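Local structure of uncharacterized protein (Legionella longbeachae NSW150, 4JZA) at residues 133-138 against 339-345; 126-130 against 654-658; 199-204 against 283-288; 228-232 against 277-281. The protein is a phosphoinositide phosphatase that probably removes the 3-phosphate of phosphatidylinositol 3-phosphate and so may act on lipid metabolism during the interaction of the pathogen with its host. One frame throughout, in Å; residues are numbered along the deposited sequence.

Contact 1. Residues 133-138 against 339-345; sequences EQYALM and SSRHRTL
E133, Q134, Y135 and selenomethionine M138 of helix 122-140 pack against R341, H342 and L345 in a buried helix-to-loop contact whose centre lies about 6 Å from that of the chain. The loop is shaped by a type I beta turn from S339 to H342 and by an ST turn, in which S339 OG accepts from R341 N at 3.1 Å. R341 carries the ionic part: its NH2 lies 2.9 Å from E133 OE2 in a salt bridge, with a weaker bond from NH1 to the same oxygen. That oxygen is met from above its carboxylate plane, 68° out of it, while Q134 CG rests 3.9 Å over the guanidinium face. With CG anti to the backbone N (chi1 -170°), H342 places its CE1 over the centre of the Y135 ring, 3.2 Å above the plane; the rings are inclined at 56°. M138 SE approaches the same CE1 at 4.1 Å and also touches L345 CD1. A water bridges Q134 O, S339 N and H342 ND1, linking helix and turn. The polar ends have further partners: N130 and N612 for R341, R48 and S51 for E133. Helix 41-62 adds F58 beside Y135, and helix 315-325 contributes Q317 to the Y135 hydroxyl and V324 to M138; the loop itself links that helix to strand 352-359.

Contact 2. Residues 126-130 against 654-658; sequences VELLN and NEVKN
N130 and V656 form the middle of this partly buried contact between helix 122-140 and the loop that follows helix 643-652. The N130 side chain has CG anti to the backbone N (chi1 -174°), which directs the amide off the helix toward the loop. There its OD1 accepts from V656 N at 3.1 Å, with a nearly straight N-H...O angle of 171°, although the donor lies well above the carbonyl plane instead of on a lone pair. E655, bent at chi2, brings OE2 to 2.7 Å from N130 ND2, but displaced to one side of the amide plane; amide and carboxylate planes are only slightly inclined to each other, yet offset.

V656 turns both methyls onto the helix. Its CG1, anti to the backbone N (chi1 -180°), reaches L129 CD2 at 4.2 Å and V126 CG1 at 4.3 Å, whereas CG2 lies 3.7 Å from N130 CA. V126 extends the apolar strip, its CG1 standing 3.8 Å from K657 CB before the lysine chain leads away. Helix 95-116 continues the packing with I110 on V126, I113 on L129 and T106 on V656, and L52 of helix 41-62 also touches V656.

The chemistry thus divides into an apolar patch and a polar junction. R341 NH1 is a probable second donor to N130 OD1, and the two donors together fix which end of the amide is the oxygen. The R341 charge, partly balanced by its salt bridge to E133, would probably still polarise that carbonyl.

Contact 3. Residues 199-204 against 283-288; sequences YQHAYF and QFKKFL
Around the F284 ring, Y203 CD2 and F204 CE2 lie at the edge in its plane, the edge of Y199 points to a face, and L288 CG from its own helix sits over the centre of a face. F284 is thus a knob in a hole formed by Y199, Q200, Y203 and F204, and with the three aromatic residues it makes an aromatic cluster between helices 198-206 and 274-288 of the all-helical insertion domain region. Two edge-to-face pairs support this. F284 turns its edge to the Y203 face, with CE2 3.6 Å above the plane and ring planes at 78°. Y199 presents its edge to the F284 face at a centroid distance of 5.9 Å, while F204 meets F284 obliquely, CE2 to CZ 3.7 Å. F284 CG is anti to the backbone N (chi1 -167°), a setting that sends the ring toward helix 198-206. The segment axes are 12.2 Å apart and cross at -58°, a spacing filled by the large aromatic side chains. F204 CZ also packs on L288 CD2 at 3.8 Å. The cluster spreads further through edge-to-face partners: F221 for F284, H262 for Y203 and W192 for F204, while the Y203 hydroxyl bonds to D220. At its margin the extended Q200 side chain carries OE1 over one face of the F287 ring, offset toward the rim and 3.6 Å from F287 CD2.

Contact 4. Residues 228-232 against 277-281; sequences WASIK and LDKKL
L277 meets W228 first: its CD2 packs at 3.4 Å on CZ2, on the six-membered half of the indole. The partners are helices 274-288 and 214-234, whose segments run nearly antiparallel, at 163°, with axes 13.0 Å apart. W228 spans much of this distance because its CG is anti to the backbone N (chi1 177°), which extends the indole across to the facing helix.

D278, next in sequence, uses both carboxylate oxygens. OD1 lies at the indole edge, in the ring plane, and accepts from W228 NE1 at 3.0 Å; the bond is weak, with an N-H...O angle of 135°. OD2 forms a long salt bridge to K232 NZ, 3.5 Å away. K232 comes from the opposite direction, bent at chi3 and chi4, and its CD rests 3.2 Å over one face of W228, offset toward the rim. The lysine therefore covers the indole with its aliphatic part while its ammonium group meets the aspartate.

One turn further on, L281 CD1 touches W228 CD1 at 3.3 Å, on the pyrrole half. The two leucine methyls come from the same side of the indole, opposite K232 CD, and flank NE1. L281 also packs on F221, F224 and L225 of helix 214-234, L277 on L270 of helix 261-270, and W228 and K232 both touch L238 of helix 238-247.

Chemically, W228 is held by apolar packing, with its N-H making a weak bond to the carboxylate of D278, which is partly exposed. The K232 charge would be expected to favour the ionised form of D278, although the length of the salt bridge suggests a modest effect.

The contacts fall into two pairs. Contacts 1 and 2 share helix 122-140, have centres 12 Å apart and are joined through R341 NH1, which lies 2.8 Å from N130 OD1. Contacts 3 and 4 share helix 274-288, with centres 13 Å apart, and probably bond through Y199 OH and K280 O at 3.3 Å. Between the pairs, centres lie about 33 to 46 Å apart, and nothing touches. Contact 1 is probably the one nearer to catalysis: S340 touches K554, in the loop between strand 545-549 and helix 556-574, whose sequence fits the CX5R phosphatase loop. Contacts 3 and 4 lie in the distant helical insertion.

Contact 1. Residues 133-138 against 339-345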
loop_
_atom_site.group_PDB
_atom_site.type_symbol
_atom_site.label_atom_id
_atom_site.label_comp_id
_atom_site.label_asym_id
_atom_site.label_seq_id
_atom_site.Cartn_x
_atom_site.Cartn_y
_atom_site.Cartn_z
ATOM N N GLU A 133 -3.818 4.689 -4.403
ATOM C CA GLU A 133 -4.931 4.638 -3.470
ATOM C C GLU A 133 -4.527 5.132 -2.074
ATOM O O GLU A 133 -5.286 5.807 -1.410
ATOM C CB GLU A 133 -5.459 3.221 -3.355
ATOM C CG GLU A 133 -6.783 3.159 -2.608
ATOM C CD GLU A 133 -7.149 1.774 -2.095
ATOM O OE1 GLU A 133 -8.347 1.634 -1.822
ATOM O OE2 GLU A 133 -6.288 0.854 -1.959
ATOM N N GLN A 134 -3.331 4.777 -1.630
ATOM C CA GLN A 134 -2.856 5.162 -0.324
ATOM C C GLN A 134 -2.748 6.660 -0.175
ATOM O O GLN A 134 -3.218 7.207 0.793
ATOM C CB GLN A 134 -1.471 4.554 -0.121
ATOM C CG GLN A 134 -1.409 3.027 -0.010
ATOM C CD GLN A 134 0.018 2.567 0.065
ATOM O OE1 GLN A 134 0.849 3.330 0.293
ATOM N NE2 GLN A 134 0.288 1.374 -0.023
ATOM N N TYR A 135 -2.103 7.312 -1.145
ATOM C CA TYR A 135 -1.991 8.774 -1.179
ATOM C C TYR A 135 -3.387 9.402 -1.370
ATOM O O TYR A 135 -3.676 10.412 -0.721
ATOM C CB TYR A 135 -1.007 9.275 -2.236
ATOM C CG TYR A 135 0.415 9.174 -1.805
ATOM C CD1 TYR A 135 1.139 8.039 -2.043
ATOM C CD2 TYR A 135 1.058 10.234 -1.198
ATOM C CE1 TYR A 135 2.452 7.930 -1.642
ATOM C CE2 TYR A 135 2.373 10.142 -0.793
ATOM C CZ TYR A 135 3.044 8.974 -1.015
ATOM O OH TYR A 135 4.328 8.831 -0.624
ATOM N N ALA A 136 -4.272 8.816 -2.168
ATOM C CA ALA A 136 -5.649 9.378 -2.204
ATOM C C ALA A 136 -6.300 9.390 -0.834
ATOM O O ALA A 136 -7.016 10.351 -0.488
ATOM C CB ALA A 136 -6.597 8.626 -3.158
ATOM N N LEU A 137 -6.060 8.310 -0.072
ATOM C CA LEU A 137 -6.613 8.184 1.275
ATOM C C LEU A 137 -5.967 9.148 2.294
ATOM O O LEU A 137 -6.676 9.675 3.163
ATOM C CB LEU A 137 -6.498 6.749 1.783
ATOM C CG LEU A 137 -7.355 5.726 1.056
ATOM C CD1 LEU A 137 -6.910 4.323 1.472
ATOM C CD2 LEU A 137 -8.858 5.920 1.290
HETATM N N MSE A 138 -4.645 9.342 2.211
HETATM C CA MSE A 138 -3.970 10.286 3.076
HETATM C C MSE A 138 -4.586 11.656 2.913
HETATM O O MSE A 138 -4.946 12.335 3.883
HETATM C CB MSE A 138 -2.525 10.318 2.660
HETATM C CG MSE A 138 -1.723 11.032 3.703
HETATM SE SE MSE A 138 0.174 10.996 3.280
HETATM C CE MSE A 138 0.258 12.197 1.708
ATOM N N SER A 339 -2.640 5.372 5.726
ATOM C CA SER A 339 -2.969 3.981 5.624
ATOM C C SER A 339 -1.840 3.076 6.146
ATOM O O SER A 339 -0.663 3.347 5.967
ATOM C CB SER A 339 -3.209 3.669 4.147
ATOM O OG SER A 339 -3.103 2.259 3.873
ATOM N N SER A 340 -2.242 1.955 6.731
ATOM C CA SER A 340 -1.354 0.917 7.204
ATOM C C SER A 340 -0.349 0.438 6.146
ATOM O O SER A 340 0.734 -0.072 6.476
ATOM C CB SER A 340 -2.192 -0.273 7.732
ATOM O OG SER A 340 -2.648 -1.115 6.669
ATOM N N ARG A 341 -0.681 0.537 4.868
ATOM C CA ARG A 341 0.261 0.012 3.848
ATOM C C ARG A 341 1.320 1.031 3.485
ATOM O O ARG A 341 2.238 0.743 2.737
ATOM C CB ARG A 341 -0.463 -0.295 2.563
ATOM C CG ARG A 341 -1.455 -1.421 2.618
ATOM C CD ARG A 341 -2.295 -1.344 1.341
ATOM N NE ARG A 341 -3.347 -0.342 1.397
ATOM C CZ ARG A 341 -3.967 0.155 0.351
ATOM N NH1 ARG A 341 -3.664 -0.230 -0.881
ATOM N NH2 ARG A 341 -4.902 1.057 0.545
ATOM N N HIS A 342 1.150 2.236 4.007
ATOM C CA HIS A 342 1.834 3.381 3.526
ATOM C C HIS A 342 2.988 3.658 4.465
ATOM O O HIS A 342 2.932 4.566 5.285
ATOM C CB HIS A 342 0.875 4.576 3.471
ATOM C CG HIS A 342 1.456 5.748 2.757
ATOM N ND1 HIS A 342 0.713 6.698 2.148
ATOM C CD2 HIS A 342 2.729 6.121 2.574
ATOM C CE1 HIS A 342 1.507 7.576 1.563
ATOM N NE2 HIS A 342 2.735 7.270 1.848
ATOM N N ARG A 343 4.076 2.918 4.284
ATOM C CA ARG A 343 5.208 3.032 5.212
ATOM C C ARG A 343 6.485 3.637 4.632
ATOM O O ARG A 343 7.602 3.312 5.085
ATOM C CB ARG A 343 5.432 1.647 5.820
ATOM C CG ARG A 343 4.104 1.037 6.240
ATOM C CD ARG A 343 3.545 1.821 7.417
ATOM N NE ARG A 343 4.204 1.314 8.599
ATOM C CZ ARG A 343 5.081 1.970 9.287
ATOM N NH1 ARG A 343 5.348 3.208 8.993
ATOM N NH2 ARG A 343 5.666 1.396 10.302
ATOM N N THR A 344 6.305 4.513 3.629
ATOM C CA THR A 344 7.390 5.187 2.945
ATOM C C THR A 344 7.679 6.613 3.473
ATOM O O THR A 344 8.680 7.229 3.091
ATOM C CB THR A 344 7.095 5.284 1.445
ATOM O OG1 THR A 344 5.822 5.878 1.232
ATOM C CG2 THR A 344 7.089 3.941 0.832
ATOM N N LEU A 345 6.816 7.126 4.357
ATOM C CA LEU A 345 7.012 8.440 4.944
ATOM C C LEU A 345 7.205 8.251 6.448
ATOM O O LEU A 345 6.618 7.362 7.070
ATOM C CB LEU A 345 5.804 9.311 4.670
ATOM C CG LEU A 345 5.385 9.487 3.198
ATOM C CD1 LEU A 345 4.055 10.236 3.127
ATOM C CD2 LEU A 345 6.415 10.284 2.430
HETATM O O HOH W 1 -1.838 6.553 3.188
HETATM O O HOH W 2 2.431 -0.448 -0.508
#

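Contact 2. Residues 126-130 against 654-658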
loop_
_atom_site.group_PDB
_atom_site.type_symbol
_atom_site.label_atom_id
_atom_site.label_comp_id
_atom_site.label_asym_id
_atom_site.label_seq_id
_atom_site.Cartn_x
_atom_site.Cartn_y
_atom_site.Cartn_z
ATOM N N VAL A 126 0.590 -2.571 -10.975
ATOM C CA VAL A 126 -0.096 -2.933 -9.763
ATOM C C VAL A 126 0.308 -1.948 -8.690
ATOM O O VAL A 126 -0.542 -1.383 -8.017
ATOM C CB VAL A 126 0.220 -4.391 -9.405
ATOM C CG1 VAL A 126 -0.030 -4.674 -7.933
ATOM C CG2 VAL A 126 -0.607 -5.322 -10.305
ATOM N N GLU A 127 1.609 -1.707 -8.562
ATOM C CA GLU A 127 2.119 -0.843 -7.519
ATOM C C GLU A 127 1.680 0.585 -7.716
ATOM O O GLU A 127 1.462 1.312 -6.750
ATOM C CB GLU A 127 3.622 -0.943 -7.444
ATOM C CG GLU A 127 4.048 -2.335 -7.003
ATOM C CD GLU A 127 5.507 -2.694 -7.329
ATOM O OE1 GLU A 127 6.224 -1.882 -7.969
ATOM O OE2 GLU A 127 5.929 -3.819 -6.938
ATOM N N LEU A 128 1.556 1.016 -8.954
ATOM C CA LEU A 128 1.043 2.377 -9.209
ATOM C C LEU A 128 -0.381 2.598 -8.667
ATOM O O LEU A 128 -0.620 3.569 -7.924
ATOM C CB LEU A 128 1.050 2.710 -10.688
ATOM C CG LEU A 128 2.393 3.031 -11.286
ATOM C CD1 LEU A 128 2.250 3.169 -12.795
ATOM C CD2 LEU A 128 2.986 4.301 -10.718
ATOM N N LEU A 129 -1.300 1.690 -9.008
ATOM C CA LEU A 129 -2.668 1.722 -8.436
ATOM C C LEU A 129 -2.725 1.622 -6.875
ATOM O O LEU A 129 -3.405 2.387 -6.192
ATOM C CB LEU A 129 -3.488 0.583 -9.025
ATOM C CG LEU A 129 -4.989 0.601 -8.726
ATOM C CD1 LEU A 129 -5.628 1.894 -9.133
ATOM C CD2 LEU A 129 -5.719 -0.568 -9.370
ATOM N N ASN A 130 -1.971 0.671 -6.335
ATOM C CA ASN A 130 -1.976 0.341 -4.924
ATOM C C ASN A 130 -1.546 1.532 -4.143
ATOM O O ASN A 130 -2.155 1.877 -3.150
ATOM C CB ASN A 130 -1.033 -0.826 -4.666
ATOM C CG ASN A 130 -1.100 -1.329 -3.233
ATOM O OD1 ASN A 130 -2.160 -1.717 -2.752
ATOM N ND2 ASN A 130 0.051 -1.335 -2.552
ATOM N N ASN A 654 -6.643 -5.723 0.795
ATOM C CA ASN A 654 -6.186 -4.384 1.002
ATOM C C ASN A 654 -5.046 -4.077 0.075
ATOM O O ASN A 654 -4.914 -2.939 -0.372
ATOM C CB ASN A 654 -5.738 -4.176 2.417
ATOM C CG ASN A 654 -4.527 -4.990 2.741
ATOM O OD1 ASN A 654 -4.456 -6.153 2.400
ATOM N ND2 ASN A 654 -3.590 -4.410 3.394
ATOM N N GLU A 655 -4.221 -5.072 -0.217
ATOM C CA GLU A 655 -3.077 -4.928 -1.168
ATOM C C GLU A 655 -3.618 -5.317 -2.608
ATOM O O GLU A 655 -4.203 -6.393 -2.783
ATOM C CB GLU A 655 -1.875 -5.801 -0.720
ATOM C CG GLU A 655 -0.883 -5.226 0.309
ATOM C CD GLU A 655 0.169 -4.295 -0.341
ATOM O OE1 GLU A 655 1.198 -3.970 0.242
ATOM O OE2 GLU A 655 0.014 -3.827 -1.475
ATOM N N VAL A 656 -3.499 -4.433 -3.611
ATOM C CA VAL A 656 -4.009 -4.741 -4.964
ATOM C C VAL A 656 -3.423 -6.061 -5.487
ATOM O O VAL A 656 -4.141 -6.883 -6.064
ATOM C CB VAL A 656 -3.721 -3.607 -5.942
ATOM C CG1 VAL A 656 -4.227 -3.884 -7.323
ATOM C CG2 VAL A 656 -4.418 -2.360 -5.494
ATOM N N LYS A 657 -2.137 -6.293 -5.247
ATOM C CA LYS A 657 -1.521 -7.520 -5.731
ATOM C C LYS A 657 -2.172 -8.735 -5.123
ATOM O O LYS A 657 -2.176 -9.762 -5.742
ATOM C CB LYS A 657 -0.026 -7.580 -5.492
ATOM C CG LYS A 657 0.414 -7.615 -4.058
ATOM C CD LYS A 657 1.947 -7.523 -4.046
ATOM C CE LYS A 657 2.633 -8.262 -2.895
ATOM N NZ LYS A 657 2.682 -7.490 -1.628
ATOM N N ASN A 658 -2.743 -8.626 -3.934
ATOM C CA ASN A 658 -3.348 -9.790 -3.323
ATOM C C ASN A 658 -4.804 -9.964 -3.646
ATOM O O ASN A 658 -5.434 -10.897 -3.157
ATOM C CB ASN A 658 -3.157 -9.822 -1.829
ATOM C CG ASN A 658 -1.714 -9.905 -1.436
ATOM O OD1 ASN A 658 -0.843 -10.367 -2.156
ATOM N ND2 ASN A 658 -1.458 -9.437 -0.293
#

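Contact 3. Residues 199-204 against 283-288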
loop_
_atom_site.group_PDB
_atom_site.type_symbol
_atom_site.label_atom_id
_atom_site.label_comp_id
_atom_site.label_asym_id
_atom_site.label_seq_id
_atom_site.Cartn_x
_atom_site.Cartn_y
_atom_site.Cartn_z
ATOM N N TYR A 199 27.566 4.939 1.402
ATOM C CA TYR A 199 28.435 6.013 1.971
ATOM C C TYR A 199 28.405 7.272 1.102
ATOM O O TYR A 199 28.521 8.403 1.581
ATOM C CB TYR A 199 29.886 5.535 2.234
ATOM C CG TYR A 199 30.689 5.350 0.988
ATOM C CD1 TYR A 199 30.485 4.253 0.195
ATOM C CD2 TYR A 199 31.653 6.295 0.580
ATOM C CE1 TYR A 199 31.205 4.062 -0.979
ATOM C CE2 TYR A 199 32.388 6.103 -0.587
ATOM C CZ TYR A 199 32.158 4.963 -1.366
ATOM O OH TYR A 199 32.809 4.667 -2.552
ATOM N N GLN A 200 28.219 7.073 -0.184
ATOM C CA GLN A 200 28.235 8.194 -1.097
ATOM C C GLN A 200 26.920 8.926 -0.965
ATOM O O GLN A 200 26.891 10.146 -0.998
ATOM C CB GLN A 200 28.466 7.729 -2.541
ATOM C CG GLN A 200 29.807 7.031 -2.796
ATOM C CD GLN A 200 29.918 6.505 -4.226
ATOM O OE1 GLN A 200 30.169 7.249 -5.143
ATOM N NE2 GLN A 200 29.702 5.239 -4.408
ATOM N N HIS A 201 25.834 8.169 -0.812
ATOM C CA HIS A 201 24.504 8.735 -0.535
ATOM C C HIS A 201 24.562 9.596 0.723
ATOM O O HIS A 201 23.977 10.696 0.742
ATOM C CB HIS A 201 23.452 7.624 -0.348
ATOM C CG HIS A 201 22.036 8.043 -0.647
ATOM N ND1 HIS A 201 21.565 8.232 -1.928
ATOM C CD2 HIS A 201 20.978 8.267 0.165
ATOM C CE1 HIS A 201 20.282 8.549 -1.896
ATOM N NE2 HIS A 201 19.907 8.594 -0.635
ATOM N N ALA A 202 25.261 9.131 1.756
ATOM C CA ALA A 202 25.365 9.941 2.942
ATOM C C ALA A 202 26.138 11.240 2.652
ATOM O O ALA A 202 25.778 12.325 3.183
ATOM C CB ALA A 202 26.019 9.185 4.071
ATOM N N TYR A 203 27.185 11.141 1.821
ATOM C CA TYR A 203 28.018 12.314 1.511
ATOM C C TYR A 203 27.153 13.440 0.962
ATOM O O TYR A 203 27.086 14.500 1.541
ATOM C CB TYR A 203 29.154 11.978 0.528
ATOM C CG TYR A 203 30.106 13.131 0.267
ATOM C CD1 TYR A 203 31.106 13.418 1.168
ATOM C CD2 TYR A 203 30.019 13.906 -0.844
ATOM C CE1 TYR A 203 31.993 14.445 0.980
ATOM C CE2 TYR A 203 30.897 14.962 -1.041
ATOM C CZ TYR A 203 31.896 15.222 -0.126
ATOM O OH TYR A 203 32.801 16.269 -0.251
ATOM N N PHE A 204 26.450 13.184 -0.122
ATOM C CA PHE A 204 25.709 14.237 -0.796
ATOM C C PHE A 204 24.477 14.661 -0.013
ATOM O O PHE A 204 24.111 15.828 -0.014
ATOM C CB PHE A 204 25.301 13.791 -2.212
ATOM C CG PHE A 204 26.445 13.706 -3.187
ATOM C CD1 PHE A 204 27.031 14.854 -3.696
ATOM C CD2 PHE A 204 26.931 12.478 -3.613
ATOM C CE1 PHE A 204 28.092 14.769 -4.597
ATOM C CE2 PHE A 204 27.978 12.385 -4.522
ATOM C CZ PHE A 204 28.561 13.528 -5.011
ATOM N N GLN A 283 38.213 5.258 -4.523
ATOM C CA GLN A 283 37.168 4.991 -5.503
ATOM C C GLN A 283 36.097 6.097 -5.614
ATOM O O GLN A 283 35.488 6.266 -6.669
ATOM C CB GLN A 283 36.525 3.693 -5.081
ATOM C CG GLN A 283 35.370 3.197 -5.913
ATOM C CD GLN A 283 34.709 2.045 -5.197
ATOM O OE1 GLN A 283 33.614 2.197 -4.629
ATOM N NE2 GLN A 283 35.428 0.912 -5.109
ATOM N N PHE A 284 35.872 6.845 -4.530
ATOM C CA PHE A 284 34.983 8.019 -4.547
ATOM C C PHE A 284 35.673 9.226 -5.211
ATOM O O PHE A 284 35.059 9.891 -6.052
ATOM C CB PHE A 284 34.470 8.365 -3.124
ATOM C CG PHE A 284 33.316 9.354 -3.096
ATOM C CD1 PHE A 284 32.281 9.297 -4.040
ATOM C CD2 PHE A 284 33.244 10.318 -2.105
ATOM C CE1 PHE A 284 31.226 10.192 -4.019
ATOM C CE2 PHE A 284 32.180 11.216 -2.074
ATOM C CZ PHE A 284 31.171 11.157 -3.034
ATOM N N LYS A 285 36.949 9.474 -4.868
ATOM C CA LYS A 285 37.807 10.489 -5.548
ATOM C C LYS A 285 37.713 10.322 -7.048
ATOM O O LYS A 285 37.522 11.294 -7.777
ATOM C CB LYS A 285 39.292 10.364 -5.118
ATOM C CG LYS A 285 40.254 11.453 -5.616
ATOM C CD LYS A 285 41.661 10.880 -5.837
ATOM C CE LYS A 285 42.813 11.907 -5.861
ATOM N NZ LYS A 285 42.669 13.052 -4.918
ATOM N N LYS A 286 37.833 9.070 -7.484
ATOM C CA LYS A 286 37.769 8.725 -8.888
ATOM C C LYS A 286 36.365 8.946 -9.436
ATOM O O LYS A 286 36.210 9.432 -10.546
ATOM C CB LYS A 286 38.204 7.276 -9.097
ATOM C CG LYS A 286 38.995 7.023 -10.371
ATOM C CD LYS A 286 38.133 6.503 -11.525
ATOM C CE LYS A 286 37.697 5.050 -11.339
ATOM N NZ LYS A 286 38.828 4.083 -11.437
ATOM N N PHE A 287 35.344 8.613 -8.656
ATOM C CA PHE A 287 33.968 8.825 -9.103
ATOM C C PHE A 287 33.690 10.299 -9.407
ATOM O O PHE A 287 33.128 10.643 -10.449
ATOM C CB PHE A 287 32.997 8.352 -8.029
ATOM C CG PHE A 287 31.542 8.657 -8.327
ATOM C CD1 PHE A 287 30.842 7.891 -9.219
ATOM C CD2 PHE A 287 30.875 9.716 -7.684
ATOM C CE1 PHE A 287 29.504 8.163 -9.475
ATOM C CE2 PHE A 287 29.547 9.998 -7.940
ATOM C CZ PHE A 287 28.852 9.212 -8.829
ATOM N N LEU A 288 34.119 11.166 -8.489
ATOM C CA LEU A 288 33.767 12.580 -8.537
ATOM C C LEU A 288 34.237 13.252 -9.787
ATOM O O LEU A 288 33.562 14.098 -10.320
ATOM C CB LEU A 288 34.349 13.313 -7.326
ATOM C CG LEU A 288 33.676 13.016 -5.994
ATOM C CD1 LEU A 288 34.414 13.709 -4.828
ATOM C CD2 LEU A 288 32.213 13.415 -6.039
#

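Contact 4. Residues 228-232 against 277-281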
loop_
_atom_site.group_PDB
_atom_site.type_symbol
_atom_site.label_atom_id
_atom_site.label_comp_id
_atom_site.label_asym_id
_atom_site.label_seq_id
_atom_site.Cartn_x
_atom_site.Cartn_y
_atom_site.Cartn_z
ATOM N N TRP A 228 42.837 12.729 6.315
ATOM C CA TRP A 228 42.649 11.320 6.675
ATOM C C TRP A 228 43.967 10.588 6.814
ATOM O O TRP A 228 44.304 10.139 7.911
ATOM C CB TRP A 228 41.764 10.603 5.648
ATOM C CG TRP A 228 41.557 9.097 5.904
ATOM C CD1 TRP A 228 41.741 8.081 5.009
ATOM C CD2 TRP A 228 41.119 8.471 7.132
ATOM N NE1 TRP A 228 41.446 6.869 5.593
ATOM C CE2 TRP A 228 41.057 7.080 6.892
ATOM C CE3 TRP A 228 40.781 8.958 8.419
ATOM C CZ2 TRP A 228 40.669 6.162 7.891
ATOM C CZ3 TRP A 228 40.390 8.038 9.421
ATOM C CH2 TRP A 228 40.338 6.661 9.144
ATOM N N ALA A 229 44.716 10.473 5.719
ATOM C CA ALA A 229 46.054 9.881 5.774
ATOM C C ALA A 229 46.984 10.596 6.782
ATOM O O ALA A 229 48.029 10.059 7.134
ATOM C CB ALA A 229 46.677 9.834 4.389
ATOM N N SER A 230 46.582 11.781 7.252
ATOM C CA SER A 230 47.188 12.446 8.426
ATOM C C SER A 230 46.787 11.813 9.774
ATOM O O SER A 230 47.632 11.625 10.659
ATOM C CB SER A 230 46.805 13.940 8.457
ATOM O OG SER A 230 46.792 14.463 9.783
ATOM N N ILE A 231 45.486 11.563 9.946
ATOM C CA ILE A 231 44.938 10.917 11.153
ATOM C C ILE A 231 45.424 9.467 11.278
ATOM O O ILE A 231 45.574 8.946 12.381
ATOM C CB ILE A 231 43.385 10.989 11.165
ATOM C CG1 ILE A 231 42.924 12.436 11.365
ATOM C CG2 ILE A 231 42.779 10.143 12.279
ATOM C CD1 ILE A 231 41.504 12.683 10.917
ATOM N N LYS A 232 45.693 8.828 10.148
ATOM C CA LYS A 232 46.239 7.468 10.145
ATOM C C LYS A 232 47.707 7.375 10.579
ATOM O O LYS A 232 48.202 6.296 10.879
ATOM C CB LYS A 232 46.072 6.838 8.766
ATOM C CG LYS A 232 44.624 6.444 8.467
ATOM C CD LYS A 232 44.310 6.225 6.987
ATOM C CE LYS A 232 45.408 5.519 6.213
ATOM N NZ LYS A 232 45.638 6.207 4.914
ATOM N N LEU A 277 37.803 0.254 3.752
ATOM C CA LEU A 277 37.643 1.699 3.935
ATOM C C LEU A 277 38.499 2.551 2.976
ATOM O O LEU A 277 37.959 3.376 2.241
ATOM C CB LEU A 277 37.905 2.091 5.394
ATOM C CG LEU A 277 37.543 3.522 5.824
ATOM C CD1 LEU A 277 37.059 3.571 7.271
ATOM C CD2 LEU A 277 38.710 4.489 5.641
ATOM N N ASP A 278 39.822 2.372 3.003
ATOM C CA ASP A 278 40.753 3.165 2.147
ATOM C C ASP A 278 40.563 2.933 0.658
ATOM O O ASP A 278 40.856 3.807 -0.135
ATOM C CB ASP A 278 42.238 2.943 2.521
ATOM C CG ASP A 278 42.757 3.979 3.527
ATOM O OD1 ASP A 278 42.548 5.198 3.315
ATOM O OD2 ASP A 278 43.366 3.579 4.544
ATOM N N LYS A 279 40.063 1.763 0.289
ATOM C CA LYS A 279 39.797 1.457 -1.113
ATOM C C LYS A 279 38.635 2.291 -1.610
ATOM O O LYS A 279 38.684 2.903 -2.672
ATOM C CB LYS A 279 39.452 -0.018 -1.262
ATOM C CG LYS A 279 39.182 -0.435 -2.687
ATOM C CD LYS A 279 38.660 -1.859 -2.742
ATOM C CE LYS A 279 38.863 -2.434 -4.135
ATOM N NZ LYS A 279 37.925 -3.556 -4.419
ATOM N N LYS A 280 37.584 2.314 -0.797
ATOM C CA LYS A 280 36.358 3.025 -1.133
ATOM C C LYS A 280 36.601 4.518 -1.249
ATOM O O LYS A 280 36.033 5.181 -2.104
ATOM C CB LYS A 280 35.275 2.732 -0.091
ATOM C CG LYS A 280 34.536 1.442 -0.386
ATOM C CD LYS A 280 33.690 0.992 0.788
ATOM C CE LYS A 280 32.886 -0.231 0.396
ATOM N NZ LYS A 280 32.158 -0.755 1.580
ATOM N N LEU A 281 37.434 5.048 -0.368
ATOM C CA LEU A 281 37.821 6.439 -0.459
ATOM C C LEU A 281 38.422 6.770 -1.831
ATOM O O LEU A 281 37.973 7.723 -2.465
ATOM C CB LEU A 281 38.783 6.820 0.685
ATOM C CG LEU A 281 38.157 6.844 2.072
ATOM C CD1 LEU A 281 39.216 7.214 3.102
ATOM C CD2 LEU A 281 37.000 7.837 2.128
#